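Local coordinates for macrophage migration inhibitory factor-like protein (Entamoeba histolytica, PDB 6CUQ) that belongs to the macrophage migration inhibitory factor family and assembles into a trimer of small alpha/beta subunits whose sheets run on into their neighbours, at residues M9-I14 / A48-T53; K34-V39 / D85-L90; I68-I73 / L104-M109. All blocks are in the same frame, centred on the assembly; numbering follows the deposited sequence.

Contact 1 of 3, residues M9-I14 / A48-T53; sequences MPHALI and ATQVVT
H11 lies beside A48 and Q50 where strands 11-16 and 48-53 run parallel, the pair that closes the first beta-alpha-beta unit of this MIF-family fold. Its side chain illustrates how a residue of a parallel ladder can serve both its own sheet and a neighbouring subunit. CB lies on the A48 and Q50 face of the sheet, 4.2 Å from A48 O, and CG also lies near that oxygen. With CG anti to the backbone N (chi1 -176°), the imidazole is swung towards the partner strand, and CD2 comes 3.7 Å from A48 CB, an oblique approach to the ring. At the tip, NE2 meets Q50 CG at 3.8 Å, close to the ring plane, while L13 CB lies in plane at the edge. The ring also stacks on F67 of the second subunit, and the Q50 amide, turned 25° from the imidazole, bonds through its two ends to S54 and S65 of that subunit.

Beneath these groups, five backbone hydrogen bonds zip the strands together, from A48 N to P10 O through to V52 N to I14 O. A48 O accepts two donors from opposite faces of its plane: A12 N at 3.1 Å and T49 OG1 at 2.7 Å, the latter well above the plane and away from a lone pair. T49 CG2 touches I14 CD1 at 4.0 Å on the face of A12 and I14, whereas L13 CD2 rests on V52 CG2 at 3.6 Å on the other side.

Helix 22-40, which connects the two strands, covers A12 and T49 through S32, M33 and L36; T49 OG1 is also hydrogen-bonded to S32 OG. Y87 of helix 80-95 packs on A12 and I14. Strand 66-72 flanks strand 11-16, and beyond strand 48-53 the sheet continues antiparallel into the second subunit.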
# COMPACT_ATOMS: atom_id res chain seq x y z
N MET B 9 15.02 10.26 -0.67
CA MET B 9 14.50 9.03 -0.06
C MET B 9 13.37 8.36 -0.84
O MET B 9 12.28 8.15 -0.31
CB MET B 9 14.06 9.31 1.38
CG MET B 9 14.91 10.31 2.13
SD MET B 9 16.67 9.99 1.96
CE MET B 9 16.94 8.92 3.37
N PRO B 10 13.61 7.97 -2.09
CA PRO B 10 12.53 7.37 -2.89
C PRO B 10 12.20 5.93 -2.50
O PRO B 10 13.07 5.13 -2.14
CB PRO B 10 13.07 7.45 -4.33
CG PRO B 10 14.55 7.53 -4.18
CD PRO B 10 14.87 8.12 -2.84
N HIS B 11 10.90 5.60 -2.59
CA HIS B 11 10.42 4.26 -2.30
C HIS B 11 9.37 3.84 -3.32
O HIS B 11 8.53 4.64 -3.74
CB HIS B 11 9.80 4.16 -0.89
CG HIS B 11 9.37 2.77 -0.51
ND1 HIS B 11 8.15 2.24 -0.86
CD2 HIS B 11 10.01 1.80 0.19
CE1 HIS B 11 8.05 1.01 -0.40
NE2 HIS B 11 9.16 0.72 0.25
N ALA B 12 9.42 2.56 -3.72
CA ALA B 12 8.44 2.00 -4.64
C ALA B 12 7.87 0.74 -4.02
O ALA B 12 8.61 -0.21 -3.74
CB ALA B 12 9.04 1.69 -6.02
N LEU B 13 6.56 0.75 -3.78
CA LEU B 13 5.81 -0.43 -3.37
C LEU B 13 5.11 -0.96 -4.62
O LEU B 13 4.18 -0.32 -5.13
CB LEU B 13 4.81 -0.11 -2.26
CG LEU B 13 4.46 -1.22 -1.26
CD1 LEU B 13 3.53 -0.70 -0.17
CD2 LEU B 13 3.85 -2.42 -1.96
N ILE B 14 5.56 -2.11 -5.11
CA ILE B 14 5.06 -2.72 -6.33
C ILE B 14 4.16 -3.87 -5.92
O ILE B 14 4.62 -4.85 -5.30
CB ILE B 14 6.21 -3.19 -7.23
CG1 ILE B 14 7.14 -2.02 -7.55
CG2 ILE B 14 5.64 -3.80 -8.52
CD1 ILE B 14 8.41 -2.41 -8.29
N ALA B 48 14.61 2.34 -1.98
CA ALA B 48 14.08 1.11 -1.41
C ALA B 48 12.88 0.66 -2.22
O ALA B 48 12.24 1.45 -2.91
CB ALA B 48 13.70 1.29 0.06
N THR B 49 12.60 -0.65 -2.15
CA THR B 49 11.50 -1.23 -2.90
C THR B 49 11.02 -2.52 -2.23
O THR B 49 11.82 -3.34 -1.78
CB THR B 49 11.91 -1.49 -4.36
OG1 THR B 49 12.08 -0.23 -5.02
CG2 THR B 49 10.87 -2.30 -5.12
N GLN B 50 9.70 -2.66 -2.17
CA GLN B 50 9.02 -3.87 -1.74
C GLN B 50 8.12 -4.36 -2.87
O GLN B 50 7.36 -3.57 -3.45
CB GLN B 50 8.19 -3.62 -0.48
CG GLN B 50 8.98 -3.06 0.69
CD GLN B 50 10.08 -4.02 1.15
OE1 GLN B 50 9.97 -5.23 1.00
NE2 GLN B 50 11.16 -3.46 1.73
N VAL B 51 8.22 -5.64 -3.19
CA VAL B 51 7.43 -6.28 -4.24
C VAL B 51 6.41 -7.19 -3.59
O VAL B 51 6.77 -8.11 -2.85
CB VAL B 51 8.32 -7.06 -5.22
CG1 VAL B 51 7.48 -7.61 -6.35
CG2 VAL B 51 9.43 -6.16 -5.75
N VAL B 52 5.12 -6.94 -3.86
CA VAL B 52 4.04 -7.66 -3.20
C VAL B 52 3.24 -8.43 -4.25
O VAL B 52 2.78 -7.85 -5.24
CB VAL B 52 3.14 -6.68 -2.42
CG1 VAL B 52 1.87 -7.38 -1.87
CG2 VAL B 52 3.96 -5.98 -1.32
N THR B 53 3.09 -9.74 -4.03
CA THR B 53 2.32 -10.59 -4.94
C THR B 53 0.83 -10.49 -4.63
O THR B 53 0.40 -10.77 -3.51
CB THR B 53 2.77 -12.04 -4.81
OG1 THR B 53 4.09 -12.18 -5.33
CG2 THR B 53 1.82 -12.95 -5.59

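Contact 2 of 3, residues K34-V39 / D85-L90; sequences KILSEV and DRYCKL
I35 pushes its side chain into the hollow between R86, Y87 and L90, the central fit between the two antiparallel helices that lie on one face of the beta-sheet in this MIF-type alpha/beta fold. The segment axes stand 10.8 Å apart, their directions 158° from one another, and side chains bridge the space. The CG1-CD1 arm of I35 meets R86 with both its atoms: CG1 sits 3.9 Å above the guanidinium, over its centre, and CD1 lies 3.7 Å from R86 O, also reaching L90 CD2. The CG2 branch rests over the Y87 ring, 4.1 Å from its CE2. V39 adds a smaller bump, its CG2 against R86 CD. On the sheet side, the end of L36 covers the hydroxyl end of Y87, whose OH is hydrogen-bonded to S32.

On the solvent side a charged pair borders this apolar fit. R86 bends at chi3 (67°), which carries its guanidinium across I35 to E38, whose carboxylate is nearly coplanar with it. The salt bridge is short and straight: NH1 of R86 points at OE1 of E38 over 2.7 Å, with an N-H...O angle of 173°.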
# COMPACT_ATOMS: atom_id res chain seq x y z
N LYS B 34 17.45 0.72 -8.85
CA LYS B 34 18.30 1.40 -9.83
C LYS B 34 17.53 2.48 -10.57
O LYS B 34 18.03 3.60 -10.77
CB LYS B 34 18.90 0.40 -10.83
CG LYS B 34 20.15 -0.32 -10.35
CD LYS B 34 20.50 -1.48 -11.26
CE LYS B 34 21.11 -1.00 -12.55
NZ LYS B 34 21.11 -2.11 -13.54
N ILE B 35 16.30 2.17 -11.00
CA ILE B 35 15.46 3.14 -11.72
C ILE B 35 15.22 4.37 -10.87
O ILE B 35 15.40 5.51 -11.33
CB ILE B 35 14.12 2.50 -12.12
CG1 ILE B 35 14.28 1.48 -13.25
CG2 ILE B 35 13.12 3.58 -12.51
CD1 ILE B 35 12.98 0.74 -13.55
N LEU B 36 14.82 4.16 -9.62
CA LEU B 36 14.57 5.27 -8.70
C LEU B 36 15.81 6.15 -8.58
O LEU B 36 15.73 7.38 -8.71
CB LEU B 36 14.18 4.71 -7.34
CG LEU B 36 12.79 4.08 -7.27
CD1 LEU B 36 12.56 3.44 -5.93
CD2 LEU B 36 11.72 5.14 -7.52
N SER B 37 16.97 5.53 -8.36
CA SER B 37 18.20 6.29 -8.16
C SER B 37 18.60 7.04 -9.42
O SER B 37 19.02 8.20 -9.35
CB SER B 37 19.31 5.34 -7.69
OG SER B 37 20.55 5.60 -8.35
N GLU B 38 18.48 6.40 -10.58
CA GLU B 38 18.93 7.05 -11.82
C GLU B 38 18.00 8.19 -12.21
O GLU B 38 18.46 9.23 -12.71
CB GLU B 38 19.05 6.01 -12.93
CG GLU B 38 20.15 4.98 -12.68
CD GLU B 38 20.04 3.75 -13.56
OE1 GLU B 38 19.20 3.73 -14.48
OE2 GLU B 38 20.81 2.79 -13.31
N VAL B 39 16.69 8.02 -12.01
CA VAL B 39 15.74 9.02 -12.48
C VAL B 39 15.50 10.11 -11.43
O VAL B 39 15.55 11.30 -11.74
CB VAL B 39 14.42 8.33 -12.89
CG1 VAL B 39 13.35 9.37 -13.25
CG2 VAL B 39 14.66 7.34 -14.05
N ASP B 85 7.51 5.20 -17.78
CA ASP B 85 8.05 4.45 -18.90
C ASP B 85 9.01 3.35 -18.45
O ASP B 85 8.94 2.21 -18.94
CB ASP B 85 8.74 5.41 -19.88
CG ASP B 85 9.36 4.69 -21.06
OD1 ASP B 85 10.59 4.80 -21.27
OD2 ASP B 85 8.62 3.99 -21.77
N ARG B 86 9.89 3.65 -17.48
CA ARG B 86 10.89 2.66 -17.07
C ARG B 86 10.26 1.51 -16.29
O ARG B 86 10.66 0.35 -16.46
CB ARG B 86 12.01 3.34 -16.29
CG ARG B 86 12.80 4.30 -17.17
CD ARG B 86 14.22 4.48 -16.72
NE ARG B 86 15.01 3.27 -16.89
CZ ARG B 86 16.19 3.09 -16.30
NH1 ARG B 86 16.69 4.03 -15.52
NH2 ARG B 86 16.86 1.96 -16.48
N TYR B 87 9.32 1.81 -15.39
CA TYR B 87 8.65 0.74 -14.65
C TYR B 87 7.80 -0.14 -15.56
O TYR B 87 7.71 -1.36 -15.35
CB TYR B 87 7.79 1.32 -13.53
CG TYR B 87 8.57 1.61 -12.27
CD1 TYR B 87 9.07 0.57 -11.51
CD2 TYR B 87 8.80 2.91 -11.85
CE1 TYR B 87 9.77 0.81 -10.35
CE2 TYR B 87 9.51 3.17 -10.70
CZ TYR B 87 10.00 2.11 -9.96
OH TYR B 87 10.70 2.34 -8.80
N CYS B 88 7.11 0.47 -16.53
CA CYS B 88 6.29 -0.34 -17.44
C CYS B 88 7.17 -1.22 -18.32
O CYS B 88 6.83 -2.38 -18.58
CB CYS B 88 5.39 0.57 -18.29
SG CYS B 88 4.01 1.28 -17.35
N LYS B 89 8.33 -0.70 -18.74
CA LYS B 89 9.26 -1.53 -19.50
C LYS B 89 9.83 -2.64 -18.64
O LYS B 89 10.02 -3.77 -19.11
CB LYS B 89 10.38 -0.67 -20.10
N LEU B 90 10.06 -2.36 -17.35
CA LEU B 90 10.59 -3.36 -16.44
C LEU B 90 9.59 -4.50 -16.20
O LEU B 90 9.95 -5.68 -16.31
CB LEU B 90 11.01 -2.70 -15.12
CG LEU B 90 11.39 -3.76 -14.08
CD1 LEU B 90 12.56 -4.53 -14.64
CD2 LEU B 90 11.69 -3.19 -12.68

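Contact 3 of 3, residues I68-I73 / L104-M109; sequences IDIKSI and LNFTEM
The phenyl ring of F106 lies alongside I70, which meets it obliquely: F106 CD1 is 3.7 Å from I70 CB, and F106 CE1 is 3.8 Å from I70 CG1. On the other face of the sheet the D69 carboxylate and the N105 amide are turned 73° apart, and D69 OD1 comes only as close as 3.8 Å to N105 CB. These groups ride on the parallel strands that close the second beta-alpha-beta unit of the MIF fold, through helix 80-95. I68 and L104 repeat the side-by-side pattern on the F106 face, covered by that helix; Y87 and L91 reach I68, and S84 touches F106.

Five backbone hydrogen bonds tie the pair, from N105 N to I68 O through to M109 N to S72 O. On the D69 face, K71 runs beside T107, its CG 3.8 Å from T107 CB, then bends at chi3 (138°) before NZ, near M109 SD, bonds N105 OD1 of the second subunit. L104 and N105 continue the sheet into the third. The N105 amide has partners at both ends: OD1 takes a weak hydrogen bond from K71 of the third subunit, and ND2 donates to L104 O at 2.7 Å from above the carbonyl plane.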
# COMPACT_ATOMS: atom_id res chain seq x y z
N ILE B 68 1.84 0.46 -8.81
CA ILE B 68 3.18 0.85 -8.36
C ILE B 68 3.04 2.18 -7.62
O ILE B 68 2.68 3.20 -8.21
CB ILE B 68 4.16 0.98 -9.53
CG1 ILE B 68 4.18 -0.32 -10.34
CG2 ILE B 68 5.56 1.27 -9.01
CD1 ILE B 68 5.03 -0.27 -11.60
N ASP B 69 3.31 2.15 -6.32
CA ASP B 69 3.13 3.30 -5.44
C ASP B 69 4.50 3.92 -5.19
O ASP B 69 5.29 3.40 -4.40
CB ASP B 69 2.47 2.85 -4.14
CG ASP B 69 1.71 3.94 -3.44
OD1 ASP B 69 1.77 5.12 -3.88
OD2 ASP B 69 1.08 3.63 -2.41
N ILE B 70 4.78 5.05 -5.85
CA ILE B 70 6.06 5.74 -5.73
C ILE B 70 5.90 6.89 -4.75
O ILE B 70 5.02 7.75 -4.91
CB ILE B 70 6.55 6.28 -7.09
CG1 ILE B 70 6.55 5.18 -8.16
CG2 ILE B 70 7.93 6.95 -6.93
CD1 ILE B 70 7.63 4.18 -7.99
N LYS B 71 6.79 6.95 -3.76
CA LYS B 71 6.73 7.96 -2.72
C LYS B 71 8.14 8.46 -2.42
O LYS B 71 9.11 7.69 -2.50
CB LYS B 71 6.05 7.41 -1.46
CG LYS B 71 4.54 7.18 -1.63
CD LYS B 71 3.93 6.68 -0.34
CE LYS B 71 2.60 7.34 -0.07
NZ LYS B 71 2.15 7.11 1.33
N SER B 72 8.25 9.75 -2.12
CA SER B 72 9.55 10.34 -1.81
C SER B 72 9.35 11.68 -1.11
O SER B 72 8.23 12.21 -1.05
CB SER B 72 10.39 10.54 -3.06
OG SER B 72 9.79 11.51 -3.89
N ILE B 73 10.45 12.23 -0.61
CA ILE B 73 10.45 13.59 -0.02
C ILE B 73 10.81 14.53 -1.16
O ILE B 73 11.96 14.97 -1.31
CB ILE B 73 11.39 13.70 1.18
CG1 ILE B 73 11.09 12.62 2.21
CG2 ILE B 73 11.28 15.07 1.83
CD1 ILE B 73 11.98 12.73 3.45
N LEU B 104 0.21 3.58 -11.83
CA LEU B 104 1.21 4.13 -10.93
C LEU B 104 0.65 5.35 -10.22
O LEU B 104 -0.23 6.06 -10.74
CB LEU B 104 2.48 4.51 -11.67
CG LEU B 104 3.24 3.40 -12.38
CD1 LEU B 104 2.81 3.30 -13.85
CD2 LEU B 104 4.74 3.65 -12.25
N ASN B 105 1.18 5.59 -9.02
CA ASN B 105 0.85 6.75 -8.20
C ASN B 105 2.14 7.40 -7.71
O ASN B 105 3.10 6.71 -7.35
CB ASN B 105 -0.03 6.36 -7.01
CG ASN B 105 -1.51 6.49 -7.31
OD1 ASN B 105 -2.35 6.45 -6.41
ND2 ASN B 105 -1.84 6.65 -8.60
N PHE B 106 2.15 8.72 -7.69
CA PHE B 106 3.30 9.50 -7.25
C PHE B 106 2.88 10.43 -6.14
O PHE B 106 1.89 11.16 -6.27
CB PHE B 106 3.90 10.28 -8.42
CG PHE B 106 4.26 9.42 -9.58
CD1 PHE B 106 5.48 8.78 -9.63
CD2 PHE B 106 3.35 9.22 -10.61
CE1 PHE B 106 5.80 7.97 -10.70
CE2 PHE B 106 3.66 8.41 -11.68
CZ PHE B 106 4.89 7.78 -11.72
N THR B 107 3.63 10.42 -5.04
CA THR B 107 3.25 11.13 -3.83
C THR B 107 4.50 11.72 -3.20
O THR B 107 5.43 10.98 -2.85
CB THR B 107 2.53 10.20 -2.86
OG1 THR B 107 1.45 9.54 -3.54
CG2 THR B 107 1.96 10.98 -1.69
N GLU B 108 4.54 13.04 -3.08
CA GLU B 108 5.62 13.72 -2.39
C GLU B 108 5.24 13.95 -0.93
O GLU B 108 4.18 14.52 -0.65
CB GLU B 108 5.95 15.04 -3.07
CG GLU B 108 6.52 14.91 -4.49
CD GLU B 108 7.02 16.23 -5.06
OE1 GLU B 108 6.70 17.29 -4.47
OE2 GLU B 108 7.72 16.21 -6.09
N MET B 109 6.12 13.56 -0.02
CA MET B 109 5.86 13.64 1.41
C MET B 109 6.76 14.69 2.05
O MET B 109 7.91 14.87 1.64
CB MET B 109 6.12 12.29 2.10
CG MET B 109 5.47 11.09 1.43
SD MET B 109 3.72 10.93 1.85
CE MET B 109 3.79 10.98 3.64

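Contacts 1 and 3 are ladders of one sheet, with strands 11-16 and 66-72 side by side at its middle, whereas contact 2 joins the helices that connect each ladder's strands. Contact 1 is the buried one; contacts 2 and 3 are only partly so. Backbone hydrogen bonds hold both ladders, but the bonding in contact 2 comes from side chains, apolar beneath and with one salt bridge at the exposed side. Y87 ties all three together, packing on A12, on I70 and on L104. The sheet edges differ too: 48-53 pairs with the second subunit, while 102-108 pairs with the third, so both ladders end in the trimer interface.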